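Local coordinates for protein probable endoglucanase (Gluconacetobacter xylinus, PDB 1WZZ) that hydrolyses internal beta-1,4-glucosidic linkages of cellulose, acting on carboxymethyl-cellulose as a secreted family 8 endoglucanase, at residues A18-F26 with L322-E330. Numbering follows the deposited sequence.
Sequences AVAQQWAIF and LLVYIARAE
The helical segments 18-26 and 322-330 run nearly antiparallel, 165° between their directions and 9.7 Å between their axes, with Val19 lying nearest Tyr325 and Gln22 nearest Leu322 along the backbones. The seam illustrates how two helices can be joined without a hydrogen bond between them, by apolar and CH-pi contacts. Leu322 is a knob in the hole formed by Val19, Gln22, Trp23 and Phe26: its CD1 lies 3.7 Å from Gln22 CB, while CD2 packs on Phe26 CB and Trp23 CA, near the edge of the indole. Gln22 also lays its CG over the centre of the Tyr325 ring, 3.8 Å from the centroid, a CH-pi contact. The Gln22 chain bends at chi2 (-55°), and the amide and ring planes are 16° apart. Gln22 OE1 accepts from Leu309 N and Tyr325 OH bonds to Pro307 O, which should limit the movement of both groups. Ala18 CB lies at the ring's edge, 3.9 Å from Tyr325 CD1, and likewise at the edge of the Arg328 guanidinium. Farther along, Val19 CG1 meets Ile326 CD1 at 3.5 Å, the two side chains crossing at about a right angle. Helix 48-61 adjoins this layer through Phe57, against Trp23 and Leu322. Pairing the chain's first and last helices, the contact is consistent with closure of the (alpha/alpha)6 barrel of glycoside hydrolase family 8.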
# COMPACT_ATOMS: atom_id res chain seq x y z
N ALA A 18 1.85 -20.41 -6.39
CA ALA A 18 2.90 -19.41 -6.52
C ALA A 18 2.96 -18.50 -5.30
O ALA A 18 4.04 -18.17 -4.82
CB ALA A 18 2.67 -18.57 -7.78
N VAL A 19 1.81 -18.08 -4.78
CA VAL A 19 1.87 -17.23 -3.60
C VAL A 19 2.53 -17.95 -2.42
O VAL A 19 3.37 -17.39 -1.72
CB VAL A 19 0.45 -16.76 -3.20
CG1 VAL A 19 0.49 -16.10 -1.84
CG2 VAL A 19 -0.07 -15.79 -4.26
N ALA A 20 2.15 -19.20 -2.20
CA ALA A 20 2.75 -19.91 -1.07
C ALA A 20 4.26 -20.05 -1.25
O ALA A 20 5.02 -19.95 -0.28
CB ALA A 20 2.11 -21.28 -0.93
N GLN A 21 4.71 -20.28 -2.47
CA GLN A 21 6.15 -20.42 -2.69
C GLN A 21 6.93 -19.14 -2.46
O GLN A 21 8.03 -19.16 -1.90
CB GLN A 21 6.40 -20.94 -4.10
CG GLN A 21 5.77 -22.31 -4.27
CD GLN A 21 6.08 -22.90 -5.59
OE1 GLN A 21 6.06 -22.21 -6.60
NE2 GLN A 21 6.36 -24.21 -5.61
N GLN A 22 6.36 -18.02 -2.91
CA GLN A 22 7.04 -16.75 -2.70
C GLN A 22 6.97 -16.34 -1.22
O GLN A 22 7.92 -15.79 -0.70
CB GLN A 22 6.45 -15.66 -3.60
CG GLN A 22 6.63 -16.00 -5.07
CD GLN A 22 8.09 -16.26 -5.43
OE1 GLN A 22 8.98 -15.48 -5.11
NE2 GLN A 22 8.34 -17.38 -6.11
N TRP A 23 5.85 -16.61 -0.57
CA TRP A 23 5.74 -16.32 0.86
C TRP A 23 6.83 -17.10 1.63
O TRP A 23 7.43 -16.57 2.57
CB TRP A 23 4.34 -16.73 1.37
CG TRP A 23 4.29 -16.83 2.89
CD1 TRP A 23 4.03 -17.96 3.62
CD2 TRP A 23 4.56 -15.79 3.85
NE1 TRP A 23 4.13 -17.69 4.97
CE2 TRP A 23 4.45 -16.38 5.14
CE3 TRP A 23 4.90 -14.43 3.76
CZ2 TRP A 23 4.66 -15.65 6.32
CZ3 TRP A 23 5.11 -13.70 4.96
CH2 TRP A 23 4.99 -14.32 6.22
N ALA A 24 7.07 -18.35 1.24
CA ALA A 24 8.09 -19.12 1.94
C ALA A 24 9.43 -18.42 1.93
O ALA A 24 10.17 -18.43 2.93
CB ALA A 24 8.22 -20.52 1.34
N ILE A 25 9.76 -17.78 0.80
CA ILE A 25 11.02 -17.05 0.71
C ILE A 25 10.98 -15.79 1.58
O ILE A 25 11.91 -15.51 2.32
CB ILE A 25 11.33 -16.68 -0.77
CG1 ILE A 25 11.47 -17.98 -1.59
CG2 ILE A 25 12.62 -15.83 -0.86
CD1 ILE A 25 11.49 -17.73 -3.11
N PHE A 26 9.89 -15.04 1.50
CA PHE A 26 9.76 -13.83 2.28
C PHE A 26 9.87 -14.12 3.79
O PHE A 26 10.56 -13.42 4.54
CB PHE A 26 8.40 -13.20 1.98
CG PHE A 26 8.19 -11.85 2.63
CD1 PHE A 26 8.42 -10.68 1.91
CD2 PHE A 26 7.73 -11.77 3.92
CE1 PHE A 26 8.16 -9.42 2.49
CE2 PHE A 26 7.46 -10.53 4.50
CZ PHE A 26 7.68 -9.36 3.78
N LEU A 322 5.86 -9.61 -3.99
CA LEU A 322 4.87 -10.54 -3.44
C LEU A 322 3.47 -9.91 -3.45
O LEU A 322 2.48 -10.59 -3.69
CB LEU A 322 5.30 -10.99 -2.04
CG LEU A 322 4.52 -12.11 -1.34
CD1 LEU A 322 4.00 -13.16 -2.26
CD2 LEU A 322 5.46 -12.70 -0.31
N LEU A 323 3.40 -8.60 -3.27
CA LEU A 323 2.10 -7.93 -3.32
C LEU A 323 1.48 -8.13 -4.70
O LEU A 323 0.27 -8.31 -4.85
CB LEU A 323 2.30 -6.45 -3.02
CG LEU A 323 1.04 -5.62 -2.81
CD1 LEU A 323 0.30 -6.12 -1.53
CD2 LEU A 323 1.43 -4.17 -2.70
N VAL A 324 2.31 -8.08 -5.75
CA VAL A 324 1.80 -8.30 -7.10
C VAL A 324 1.31 -9.75 -7.26
O VAL A 324 0.29 -10.01 -7.93
CB VAL A 324 2.89 -7.98 -8.17
CG1 VAL A 324 2.38 -8.37 -9.56
CG2 VAL A 324 3.24 -6.46 -8.14
N TYR A 325 2.03 -10.71 -6.69
CA TYR A 325 1.56 -12.10 -6.78
C TYR A 325 0.16 -12.22 -6.15
O TYR A 325 -0.69 -12.94 -6.66
CB TYR A 325 2.52 -13.06 -6.05
CG TYR A 325 3.69 -13.51 -6.90
CD1 TYR A 325 3.67 -14.76 -7.54
CD2 TYR A 325 4.82 -12.72 -7.03
CE1 TYR A 325 4.78 -15.20 -8.29
CE2 TYR A 325 5.93 -13.15 -7.78
CZ TYR A 325 5.89 -14.38 -8.40
OH TYR A 325 7.00 -14.77 -9.12
N ILE A 326 -0.07 -11.50 -5.05
CA ILE A 326 -1.38 -11.56 -4.39
C ILE A 326 -2.44 -10.94 -5.30
O ILE A 326 -3.52 -11.50 -5.49
CB ILE A 326 -1.40 -10.78 -3.06
CG1 ILE A 326 -0.25 -11.22 -2.15
CG2 ILE A 326 -2.80 -10.96 -2.36
CD1 ILE A 326 -0.25 -12.67 -1.84
N ALA A 327 -2.12 -9.77 -5.87
CA ALA A 327 -3.05 -9.08 -6.74
C ALA A 327 -3.43 -9.94 -7.91
O ALA A 327 -4.59 -10.03 -8.27
CB ALA A 327 -2.43 -7.76 -7.25
N ARG A 328 -2.43 -10.57 -8.52
CA ARG A 328 -2.69 -11.42 -9.67
C ARG A 328 -3.56 -12.60 -9.28
O ARG A 328 -4.51 -12.93 -9.98
CB ARG A 328 -1.37 -11.90 -10.28
CG ARG A 328 -1.54 -12.73 -11.54
CD ARG A 328 -0.19 -13.24 -12.05
NE ARG A 328 0.44 -14.14 -11.07
CZ ARG A 328 1.51 -14.89 -11.31
NH1 ARG A 328 2.02 -15.66 -10.35
NH2 ARG A 328 2.07 -14.87 -12.51
N ALA A 329 -3.25 -13.23 -8.14
CA ALA A 329 -4.02 -14.40 -7.70
C ALA A 329 -5.48 -14.02 -7.45
O ALA A 329 -6.39 -14.80 -7.76
CB ALA A 329 -3.42 -14.97 -6.44
N GLU A 330 -5.71 -12.84 -6.90
CA GLU A 330 -7.09 -12.40 -6.63
C GLU A 330 -7.83 -11.76 -7.80
O GLU A 330 -9.01 -12.06 -8.02
CB GLU A 330 -7.12 -11.41 -5.47
CG GLU A 330 -6.70 -11.98 -4.11
CD GLU A 330 -7.02 -11.05 -2.96
OE1 GLU A 330 -6.70 -11.38 -1.79
OE2 GLU A 330 -7.63 -9.99 -3.21